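Local structure of 2-oxoglutarate carboxylase small subunit (Hydrogenobacter thermophilus, 7KCT) at residues R235-Q240 with L246-P251; T308-G313 with K396-A401; Y341-R346 with E405-R410. The protein is the small subunit of a carboxylase, built like a biotin carboxylase around an ATP-grasp domain, and holds adenosine-5'-diphosphate, bicarbonate and magnesium ions in this structure. All coordinates share one frame; numbering follows the deposited sequence.

Contact 1: R235-Q240 with L246-P251. With ADP (adenosine-5'-diphosphate), chain C.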
loop_
_atom_site.group_PDB
_atom_site.type_symbol
_atom_site.label_atom_id
_atom_site.label_comp_id
_atom_site.label_asym_id
_atom_site.label_seq_id
_atom_site.Cartn_x
_atom_site.Cartn_y
_atom_site.Cartn_z
ATOM N N ARG A 235 -10.637 17.518 3.303
ATOM C CA ARG A 235 -9.529 17.060 4.120
ATOM C C ARG A 235 -9.282 18.096 5.197
ATOM O O ARG A 235 -9.393 19.301 4.957
ATOM C CB ARG A 235 -8.266 16.900 3.294
ATOM C CG ARG A 235 -8.445 16.062 2.036
ATOM C CD ARG A 235 -7.087 16.021 1.286
ATOM N NE ARG A 235 -6.819 17.177 0.417
ATOM C CZ ARG A 235 -7.061 17.235 -0.902
ATOM N NH1 ARG A 235 -7.610 16.221 -1.548
ATOM N NH2 ARG A 235 -6.710 18.319 -1.584
ATOM N N ASP A 236 -8.882 17.628 6.365
ATOM C CA ASP A 236 -8.422 18.497 7.445
ATOM C C ASP A 236 -6.896 18.509 7.483
ATOM O O ASP A 236 -6.264 17.489 7.778
ATOM C CB ASP A 236 -9.007 18.013 8.767
ATOM C CG ASP A 236 -8.718 18.965 9.909
ATOM O OD1 ASP A 236 -7.699 19.685 9.838
ATOM O OD2 ASP A 236 -9.500 18.970 10.886
ATOM N N CYS A 237 -6.309 19.658 7.203
ATOM C CA CYS A 237 -4.872 19.838 7.141
ATOM C C CYS A 237 -4.400 20.844 8.189
ATOM O O CYS A 237 -3.453 21.592 7.964
ATOM C CB CYS A 237 -4.462 20.257 5.729
ATOM S SG CYS A 237 -5.213 19.196 4.444
ATOM N N SER A 238 -5.001 20.818 9.386
ATOM C CA SER A 238 -4.715 21.852 10.386
ATOM C C SER A 238 -3.321 21.730 10.983
ATOM O O SER A 238 -2.681 22.749 11.269
ATOM C CB SER A 238 -5.758 21.814 11.504
ATOM O OG SER A 238 -7.029 22.033 10.953
ATOM N N ILE A 239 -2.824 20.511 11.187
ATOM C CA ILE A 239 -1.521 20.356 11.841
ATOM C C ILE A 239 -0.415 20.872 10.930
ATOM O O ILE A 239 -0.093 20.250 9.907
ATOM C CB ILE A 239 -1.266 18.903 12.257
ATOM C CG1 ILE A 239 -2.357 18.522 13.261
ATOM C CG2 ILE A 239 0.095 18.799 12.880
ATOM C CD1 ILE A 239 -2.401 17.113 13.738
ATOM N N GLN A 240 0.246 21.948 11.373
ATOM C CA GLN A 240 1.123 22.717 10.519
ATOM C C GLN A 240 2.339 23.238 11.260
ATOM O O GLN A 240 2.336 23.411 12.478
ATOM C CB GLN A 240 0.390 23.933 9.914
ATOM C CG GLN A 240 -0.733 23.584 9.010
ATOM C CD GLN A 240 -1.515 24.805 8.545
ATOM O OE1 GLN A 240 -1.029 25.942 8.592
ATOM N NE2 GLN A 240 -2.733 24.568 8.095
ATOM N N LEU A 246 1.711 19.211 7.685
ATOM C CA LEU A 246 2.503 18.069 8.129
ATOM C C LEU A 246 1.685 16.802 8.218
ATOM O O LEU A 246 2.178 15.712 7.878
ATOM C CB LEU A 246 3.107 18.368 9.498
ATOM C CG LEU A 246 4.162 17.492 10.135
ATOM C CD1 LEU A 246 5.404 17.524 9.292
ATOM C CD2 LEU A 246 4.379 18.054 11.573
ATOM N N VAL A 247 0.443 16.919 8.667
ATOM C CA VAL A 247 -0.459 15.796 8.806
ATOM C C VAL A 247 -1.799 16.171 8.200
ATOM O O VAL A 247 -2.376 17.208 8.529
ATOM C CB VAL A 247 -0.650 15.393 10.281
ATOM C CG1 VAL A 247 -1.695 14.265 10.347
ATOM C CG2 VAL A 247 0.710 15.014 10.956
ATOM N N GLU A 248 -2.335 15.286 7.412
ATOM C CA GLU A 248 -3.596 15.516 6.732
ATOM C C GLU A 248 -4.508 14.320 6.894
ATOM O O GLU A 248 -4.063 13.167 6.819
ATOM C CB GLU A 248 -3.311 15.794 5.228
ATOM C CG GLU A 248 -2.327 16.928 4.968
ATOM C CD GLU A 248 -0.918 16.471 4.546
ATOM O OE1 GLU A 248 -0.599 15.253 4.553
ATOM O OE2 GLU A 248 -0.134 17.362 4.153
ATOM N N ILE A 249 -5.809 14.577 7.097
ATOM C CA ILE A 249 -6.758 13.487 7.228
ATOM C C ILE A 249 -7.952 13.717 6.309
ATOM O O ILE A 249 -8.322 14.848 5.999
ATOM C CB ILE A 249 -7.254 13.295 8.684
ATOM C CG1 ILE A 249 -8.165 14.446 9.079
ATOM C CG2 ILE A 249 -6.078 13.298 9.699
ATOM C CD1 ILE A 249 -8.873 14.317 10.458
ATOM N N ALA A 250 -8.640 12.629 6.000
ATOM C CA ALA A 250 -9.851 12.669 5.191
ATOM C C ALA A 250 -10.782 11.565 5.663
ATOM O O ALA A 250 -10.313 10.463 6.005
ATOM C CB ALA A 250 -9.575 12.497 3.682
ATOM N N PRO A 251 -12.099 11.849 5.782
ATOM C CA PRO A 251 -12.676 13.209 5.698
ATOM C C PRO A 251 -12.216 13.992 6.931
ATOM O O PRO A 251 -11.551 13.414 7.784
ATOM C CB PRO A 251 -14.198 12.959 5.692
ATOM C CG PRO A 251 -14.353 11.653 6.481
ATOM C CD PRO A 251 -13.108 10.826 6.093
HETATM P PB ADP C . -0.459 29.658 1.452
HETATM O O1B ADP C . 0.958 29.957 1.796
HETATM O O2B ADP C . -1.191 28.365 1.704
HETATM O O3B ADP C . -0.956 30.337 0.190
HETATM P PA ADP C . -2.855 30.282 2.783
HETATM O O1A ADP C . -3.567 29.008 2.498
HETATM O O2A ADP C . -3.680 31.559 2.765
HETATM O O3A ADP C . -1.368 30.740 2.611
HETATM O "O5'" ADP C . -2.942 30.112 4.650
HETATM C "C5'" ADP C . -1.710 29.576 5.256
HETATM C "C4'" ADP C . -2.174 28.998 6.533
HETATM O "O4'" ADP C . -2.263 30.149 7.406
HETATM C "C3'" ADP C . -3.523 28.391 6.441
HETATM O "O3'" ADP C . -3.426 26.970 6.287
HETATM C "C2'" ADP C . -3.979 28.650 7.876
HETATM O "O2'" ADP C . -3.273 27.786 8.847
HETATM C "C1'" ADP C . -3.452 30.023 8.180
HETATM N N9 ADP C . -4.435 31.075 7.823
HETATM C C8 ADP C . -4.712 31.652 6.576
HETATM N N7 ADP C . -5.669 32.611 6.681
HETATM C C5 ADP C . -6.032 32.616 8.028
HETATM C C6 ADP C . -6.972 33.382 8.765
HETATM N N6 ADP C . -7.737 34.310 8.129
HETATM N N1 ADP C . -7.163 33.173 10.091
HETATM C C2 ADP C . -6.348 32.237 10.636
HETATM N N3 ADP C . -5.412 31.452 10.075
HETATM C C4 ADP C . -5.275 31.674 8.744
HETATM O O HOH W 1 -4.287 18.136 10.201
#
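A short antiparallel pairing in the ATP-grasp region, a single bridge, joins 235-240 to 246-251. D236 faces I249 as a hydrogen-bonded pair. D236 N gives to I249 O at 2.9 Å, and I249 N returns a bond to D236 O. Beyond this pair the chains part, and a water enters. It donates to D236 O and to V247 O, the latter at 2.7 Å, and accepts from I239 N. The chains meet again where L246 N bonds to I239 O at 3.0 Å, in the carbonyl plane.

Side chains pack along both sides of the pair. CB of D236 lies against CG1 of I249 at 3.7 Å. CG1 of I249 sits between the backbone N and the carbonyl carbon (chi1 71°), which brings it beside D236. SG of C237 rests on the CG methylene of E248 at 3.7 Å. The carboxylate of E248 goes on to a salt bridge with R346. I239 and V247 meet through their CB atoms.

The turn away from the strand is fixed by D236. D236 OD1 accepts from S238 N, nearly along the C-O axis, and from S238 OG on the syn side at 2.7 Å. The bond to S238 N makes an Asx turn. OD2 pairs with K215. Q240 holds its amide by giving NE2 to C237 O at 3.1 Å. Q240 NE2 also donates to O3' of one ADP, and Q240 OE1 accepts from O2' of that ADP at 2.9 Å. The arrangement is an antiparallel pair opened by a water, with an Asx turn leading to an ADP ribose site.

Contact 2: T308-G313 with K396-A401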
loop_
_atom_site.group_PDB
_atom_site.type_symbol
_atom_site.label_atom_id
_atom_site.label_comp_id
_atom_site.label_asym_id
_atom_site.label_seq_id
_atom_site.Cartn_x
_atom_site.Cartn_y
_atom_site.Cartn_z
ATOM N N THR A 308 -7.592 11.564 -0.019
ATOM C CA THR A 308 -8.883 11.610 -0.698
ATOM C C THR A 308 -9.081 10.416 -1.606
ATOM O O THR A 308 -10.198 9.883 -1.700
ATOM C CB THR A 308 -9.013 12.909 -1.488
ATOM O OG1 THR A 308 -8.963 14.026 -0.574
ATOM C CG2 THR A 308 -10.349 12.864 -2.303
ATOM N N GLU A 309 -8.008 9.965 -2.283
ATOM C CA GLU A 309 -8.103 8.763 -3.104
ATOM C C GLU A 309 -8.424 7.540 -2.273
ATOM O O GLU A 309 -9.162 6.645 -2.722
ATOM C CB GLU A 309 -6.801 8.528 -3.890
ATOM C CG GLU A 309 -6.378 9.668 -4.753
ATOM C CD GLU A 309 -5.062 9.372 -5.501
ATOM O OE1 GLU A 309 -4.191 8.611 -5.004
ATOM O OE2 GLU A 309 -4.911 9.880 -6.626
ATOM N N MET A 310 -7.908 7.471 -1.053
ATOM C CA MET A 310 -8.158 6.259 -0.275
ATOM C C MET A 310 -9.613 6.152 0.208
ATOM O O MET A 310 -10.102 5.051 0.402
ATOM C CB MET A 310 -7.226 6.183 0.929
ATOM C CG MET A 310 -5.758 6.406 0.568
ATOM S SD MET A 310 -5.091 4.981 -0.282
ATOM C CE MET A 310 -4.729 4.069 1.219
ATOM N N ILE A 311 -10.294 7.265 0.497
ATOM C CA ILE A 311 -11.649 7.154 1.011
ATOM C C ILE A 311 -12.700 7.150 -0.091
ATOM O O ILE A 311 -13.838 6.705 0.154
ATOM C CB ILE A 311 -11.984 8.265 2.028
ATOM C CG1 ILE A 311 -11.953 9.663 1.390
ATOM C CG2 ILE A 311 -11.042 8.195 3.263
ATOM C CD1 ILE A 311 -12.449 10.780 2.372
ATOM N N THR A 312 -12.374 7.674 -1.274
ATOM C CA THR A 312 -13.319 7.707 -2.393
ATOM C C THR A 312 -13.097 6.626 -3.429
ATOM O O THR A 312 -14.027 6.317 -4.183
ATOM C CB THR A 312 -13.277 9.038 -3.151
ATOM O OG1 THR A 312 -12.000 9.233 -3.801
ATOM C CG2 THR A 312 -13.560 10.221 -2.221
ATOM N N GLY A 313 -11.869 6.111 -3.541
ATOM C CA GLY A 313 -11.478 5.216 -4.610
ATOM C C GLY A 313 -11.199 5.880 -5.952
ATOM O O GLY A 313 -10.986 5.175 -6.938
ATOM N N LYS A 396 5.820 10.235 1.701
ATOM C CA LYS A 396 4.491 10.415 2.286
ATOM C C LYS A 396 4.034 9.040 2.713
ATOM O O LYS A 396 4.051 8.094 1.906
ATOM C CB LYS A 396 3.492 11.028 1.307
ATOM C CG LYS A 396 4.034 12.268 0.626
ATOM C CD LYS A 396 2.989 13.035 -0.195
ATOM C CE LYS A 396 2.491 12.249 -1.402
ATOM N NZ LYS A 396 2.098 13.172 -2.498
ATOM N N LEU A 397 3.716 8.892 3.979
ATOM C CA LEU A 397 3.145 7.659 4.487
ATOM C C LEU A 397 1.639 7.850 4.604
ATOM O O LEU A 397 1.193 8.777 5.275
ATOM C CB LEU A 397 3.753 7.309 5.834
ATOM C CG LEU A 397 3.343 6.021 6.500
ATOM C CD1 LEU A 397 3.632 4.924 5.541
ATOM C CD2 LEU A 397 4.163 5.954 7.812
ATOM N N ILE A 398 0.859 6.987 3.955
ATOM C CA ILE A 398 -0.600 7.119 3.924
ATOM C C ILE A 398 -1.216 5.854 4.452
ATOM O O ILE A 398 -0.793 4.759 4.063
ATOM C CB ILE A 398 -1.119 7.392 2.505
ATOM C CG1 ILE A 398 -0.462 8.643 1.963
ATOM C CG2 ILE A 398 -2.670 7.505 2.506
ATOM C CD1 ILE A 398 0.393 8.387 0.758
ATOM N N VAL A 399 -2.212 5.978 5.339
ATOM C CA VAL A 399 -2.904 4.800 5.819
ATOM C C VAL A 399 -4.399 4.984 5.651
ATOM O O VAL A 399 -4.906 6.098 5.478
ATOM C CB VAL A 399 -2.596 4.404 7.291
ATOM C CG1 VAL A 399 -1.097 4.320 7.503
ATOM C CG2 VAL A 399 -3.285 5.346 8.342
ATOM N N TRP A 400 -5.094 3.855 5.668
ATOM C CA TRP A 400 -6.554 3.825 5.585
ATOM C C TRP A 400 -7.082 2.818 6.601
ATOM O O TRP A 400 -6.460 1.777 6.818
ATOM C CB TRP A 400 -7.069 3.442 4.156
ATOM C CG TRP A 400 -8.618 3.326 4.117
ATOM C CD1 TRP A 400 -9.500 4.313 3.822
ATOM C CD2 TRP A 400 -9.404 2.169 4.405
ATOM N NE1 TRP A 400 -10.806 3.843 3.902
ATOM C CE2 TRP A 400 -10.761 2.527 4.282
ATOM C CE3 TRP A 400 -9.090 0.854 4.735
ATOM C CZ2 TRP A 400 -11.792 1.625 4.515
ATOM C CZ3 TRP A 400 -10.099 -0.024 4.967
ATOM C CH2 TRP A 400 -11.440 0.360 4.849
ATOM N N ALA A 401 -8.231 3.117 7.216
ATOM C CA ALA A 401 -8.927 2.132 8.041
ATOM C C ALA A 401 -10.416 2.447 8.039
ATOM O O ALA A 401 -10.817 3.564 7.705
ATOM C CB ALA A 401 -8.417 2.138 9.482
#
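M310 meets W400 and I398 where helix 305-312 lies over strand 393-401. CG of M310 touches CG2 of I398 at 3.8 Å. The CE methyl of M310 rests on CB of W400, also at 3.8 Å. Bends at chi2 (-73°) and chi3 (-83°) bring CE round to W400, while CG stays on I398. CG2 of I311 adds a looser contact of 4.2 Å to CD1 of W400, at the edge of the indole and near its plane. The carbonyl O of M310 approaches CD1 of W400 obliquely at 3.6 Å. No hydrogen bond links the two segments.

The next shell sets the indole in place. NE1 of W400 bonds to the backbone O of N339. I311 has a backbone bond to N339 too, so the ring and the helix share one anchor. M310 and I398 both also touch S342 on the neighbouring strand.

Further out, the last turn of the helix is tied down. T308 O accepts from T312 N at 3.1 Å and from T312 OG1 at 2.8 Å, reached from opposite faces of its plane. E309 forms salt bridges to R25 and R375, and it packs on F372 of the second subunit.

The axes of the short segments 308-312 and 396-401 run 20° apart, 8.8 Å at closest approach. This is helix-on-sheet packing that joins a helix of the ATP-grasp region to strand 393-401 of the biotin carboxylase C-terminal region.

Contact 3: Y341-R346 with E405-R410. With ADP (adenosine-5'-diphosphate), chain D.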
loop_
_atom_site.group_PDB
_atom_site.type_symbol
_atom_site.label_atom_id
_atom_site.label_comp_id
_atom_site.label_asym_id
_atom_site.label_seq_id
_atom_site.Cartn_x
_atom_site.Cartn_y
_atom_site.Cartn_z
ATOM N N TYR A 341 -11.562 6.239 6.902
ATOM C CA TYR A 341 -10.687 7.321 7.301
ATOM C C TYR A 341 -9.271 7.040 6.821
ATOM O O TYR A 341 -8.824 5.902 6.879
ATOM C CB TYR A 341 -10.672 7.464 8.830
ATOM C CG TYR A 341 -11.954 7.961 9.416
ATOM C CD1 TYR A 341 -12.954 7.080 9.781
ATOM C CD2 TYR A 341 -12.177 9.318 9.585
ATOM C CE1 TYR A 341 -14.146 7.541 10.311
ATOM C CE2 TYR A 341 -13.373 9.790 10.104
ATOM C CZ TYR A 341 -14.354 8.900 10.453
ATOM O OH TYR A 341 -15.541 9.363 10.973
ATOM N N SER A 342 -8.571 8.093 6.417
ATOM C CA SER A 342 -7.226 8.025 5.893
ATOM C C SER A 342 -6.420 9.166 6.471
ATOM O O SER A 342 -6.927 10.277 6.641
ATOM C CB SER A 342 -7.269 8.054 4.356
ATOM O OG SER A 342 -5.966 8.131 3.804
ATOM N N ILE A 343 -5.164 8.888 6.777
ATOM C CA ILE A 343 -4.245 9.842 7.354
ATOM C C ILE A 343 -2.966 9.776 6.538
ATOM O O ILE A 343 -2.497 8.682 6.202
ATOM C CB ILE A 343 -3.957 9.519 8.841
ATOM C CG1 ILE A 343 -5.229 9.391 9.670
ATOM C CG2 ILE A 343 -3.114 10.591 9.484
ATOM C CD1 ILE A 343 -4.979 8.957 11.140
ATOM N N GLU A 344 -2.390 10.940 6.261
ATOM C CA GLU A 344 -1.113 11.096 5.614
ATOM C C GLU A 344 -0.173 11.868 6.523
ATOM O O GLU A 344 -0.521 12.933 7.044
ATOM C CB GLU A 344 -1.248 11.829 4.252
ATOM C CG GLU A 344 0.115 12.350 3.693
ATOM C CD GLU A 344 0.017 12.983 2.297
ATOM O OE1 GLU A 344 0.152 14.225 2.114
ATOM O OE2 GLU A 344 -0.160 12.212 1.348
ATOM N N CYS A 345 1.054 11.387 6.628
ATOM C CA CYS A 345 2.102 12.086 7.339
ATOM C C CYS A 345 3.238 12.373 6.372
ATOM O O CYS A 345 3.646 11.489 5.616
ATOM C CB CYS A 345 2.589 11.299 8.545
ATOM S SG CYS A 345 1.367 11.031 9.839
ATOM N N ARG A 346 3.717 13.612 6.384
ATOM C CA ARG A 346 4.862 14.003 5.575
ATOM C C ARG A 346 6.113 13.641 6.334
ATOM O O ARG A 346 6.300 14.092 7.475
ATOM C CB ARG A 346 4.846 15.492 5.268
ATOM C CG ARG A 346 3.540 15.904 4.648
ATOM C CD ARG A 346 3.730 17.159 3.874
ATOM N NE ARG A 346 2.471 17.674 3.354
ATOM C CZ ARG A 346 2.417 18.747 2.591
ATOM N NH1 ARG A 346 3.562 19.355 2.283
ATOM N NH2 ARG A 346 1.245 19.228 2.177
ATOM N N GLU A 405 -9.975 5.570 15.017
ATOM C CA GLU A 405 -9.020 5.077 16.010
ATOM C C GLU A 405 -8.078 4.020 15.423
ATOM O O GLU A 405 -6.913 3.943 15.807
ATOM C CB GLU A 405 -9.767 4.481 17.222
ATOM C CG GLU A 405 -10.567 5.463 18.075
ATOM C CD GLU A 405 -11.935 5.840 17.496
ATOM O OE1 GLU A 405 -12.433 5.178 16.539
ATOM O OE2 GLU A 405 -12.513 6.825 18.013
ATOM N N VAL A 406 -8.590 3.162 14.545
ATOM C CA VAL A 406 -7.770 2.153 13.883
ATOM C C VAL A 406 -6.813 2.818 12.908
ATOM O O VAL A 406 -5.689 2.341 12.709
ATOM C CB VAL A 406 -8.685 1.116 13.200
ATOM C CG1 VAL A 406 -7.859 -0.052 12.572
ATOM C CG2 VAL A 406 -9.766 0.639 14.224
ATOM N N ALA A 407 -7.240 3.926 12.282
ATOM C CA ALA A 407 -6.368 4.642 11.364
ATOM C C ALA A 407 -5.198 5.254 12.112
ATOM O O ALA A 407 -4.048 5.171 11.662
ATOM C CB ALA A 407 -7.170 5.723 10.627
ATOM N N VAL A 408 -5.469 5.849 13.272
ATOM C CA VAL A 408 -4.402 6.381 14.116
ATOM C C VAL A 408 -3.432 5.273 14.537
ATOM O O VAL A 408 -2.202 5.445 14.468
ATOM C CB VAL A 408 -5.008 7.090 15.340
ATOM C CG1 VAL A 408 -3.899 7.577 16.258
ATOM C CG2 VAL A 408 -5.883 8.264 14.919
ATOM N N ASP A 409 -3.976 4.144 15.012
ATOM C CA ASP A 409 -3.151 3.015 15.453
ATOM C C ASP A 409 -2.329 2.468 14.292
ATOM O O ASP A 409 -1.121 2.216 14.428
ATOM C CB ASP A 409 -4.031 1.897 16.026
ATOM C CG ASP A 409 -4.822 2.303 17.285
ATOM O OD1 ASP A 409 -4.380 3.173 18.068
ATOM O OD2 ASP A 409 -5.886 1.707 17.513
ATOM N N ARG A 410 -2.945 2.391 13.111
ATOM C CA ARG A 410 -2.241 1.887 11.943
ATOM C C ARG A 410 -1.110 2.824 11.542
ATOM O O ARG A 410 -0.030 2.366 11.160
ATOM C CB ARG A 410 -3.228 1.705 10.785
ATOM C CG ARG A 410 -2.594 1.291 9.466
ATOM C CD ARG A 410 -3.719 0.683 8.599
ATOM N NE ARG A 410 -4.050 -0.624 9.154
ATOM C CZ ARG A 410 -5.207 -1.260 9.021
ATOM N NH1 ARG A 410 -6.224 -0.698 8.383
ATOM N NH2 ARG A 410 -5.350 -2.451 9.570
HETATM P PB ADP D . 0.210 21.595 -0.878
HETATM O O1B ADP D . 0.280 20.760 -2.143
HETATM O O2B ADP D . -0.796 21.301 0.212
HETATM O O3B ADP D . 0.512 23.050 -1.053
HETATM P PA ADP D . 2.847 22.291 0.182
HETATM O O1A ADP D . 4.190 21.879 0.684
HETATM O O2A ADP D . 2.275 23.685 0.369
HETATM O O3A ADP D . 1.699 21.197 0.150
HETATM O "O5'" ADP D . 3.358 22.529 -1.708
HETATM C "C5'" ADP D . 4.549 21.707 -2.063
HETATM C "C4'" ADP D . 5.558 22.422 -2.839
HETATM O "O4'" ADP D . 5.080 23.494 -3.621
HETATM C "C3'" ADP D . 6.536 23.000 -1.662
HETATM O "O3'" ADP D . 7.789 22.923 -2.088
HETATM C "C2'" ADP D . 5.925 24.455 -1.625
HETATM O "O2'" ADP D . 6.849 25.389 -1.311
HETATM C "C1'" ADP D . 5.705 24.600 -3.160
HETATM N N9 ADP D . 4.636 25.608 -3.553
HETATM C C8 ADP D . 3.300 25.721 -3.095
HETATM N N7 ADP D . 2.630 26.764 -3.651
HETATM C C5 ADP D . 3.541 27.318 -4.524
HETATM C C6 ADP D . 3.432 28.426 -5.386
HETATM N N6 ADP D . 2.256 29.145 -5.461
HETATM N N1 ADP D . 4.497 28.801 -6.167
HETATM C C2 ADP D . 5.641 28.035 -6.003
HETATM N N3 ADP D . 5.894 26.955 -5.220
HETATM C C4 ADP D . 4.792 26.617 -4.485
#
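The CB of I343 on strand 341-351 is set toward helix 404-417, and that of A407 toward the strand. CG1 of I343 is anti to the carbonyl carbon (chi1 -54°), and the chain beyond it is extended (chi2 175°). The CD1 methyl is therefore the end that touches. CD1 of I343 meets CB of A407 at 3.9 Å and CG2 of V408 at the same distance. I343 CD1 also lies 3.8 Å from N of V408, against the helix backbone. CB of V408 points away from the strand, yet its CG2 branch still reaches the methyl. Y341 adds a lighter touch, with its CB 4.3 Å from CB of A407. The small side chain of A407 is consistent with the close approach of the short segments 341-346 and 405-410, whose axes lie 8.0 Å apart and 30° from parallel. W404 and M411 of the same helix extend this apolar contact.

R346, at the far end of the strand segment, turns the other way. Its chain runs extended from CG to NE and brings the guanidinium to the diphosphate of an ADP. R346 NH1 donates to O1A of this ADP at 3.1 Å, and R346 NH2 donates to its O3A at 2.9 Å. O3A lies at the edge of the group, near its plane. E304 pairs with NH2, so its carboxylate and the diphosphate together fix the rotation of the guanidinium.

On the helix, R410 bonds to W400 O and forms a salt bridge with E32 of the second subunit. No hydrogen bond crosses the contact itself. It rests on apolar packing, partly against the helix backbone, while R346, further along the strand, binds the diphosphate.

How the contacts relate
All three contacts reach one sheet. Strand 341-351 has strand 244-250 of contact 1 on one flank and strand 393-401 of contact 2 on the other. Contact 1 is wholly buried, and contact 3 has a mostly buried interface. Contact 2 is only partly buried. Contact 1 is held by backbone bonds and a water, with side-chain packing beside them, whereas contacts 2 and 3 rely on apolar side chains between helix and strand. R235 of contact 1 bonds to T308 of contact 2, and a salt bridge joins contacts 1 and 3. Each of contacts 1 and 3 carries a residue that binds an ADP, a different one in each case. Contacts 2 and 3 both touch the second subunit.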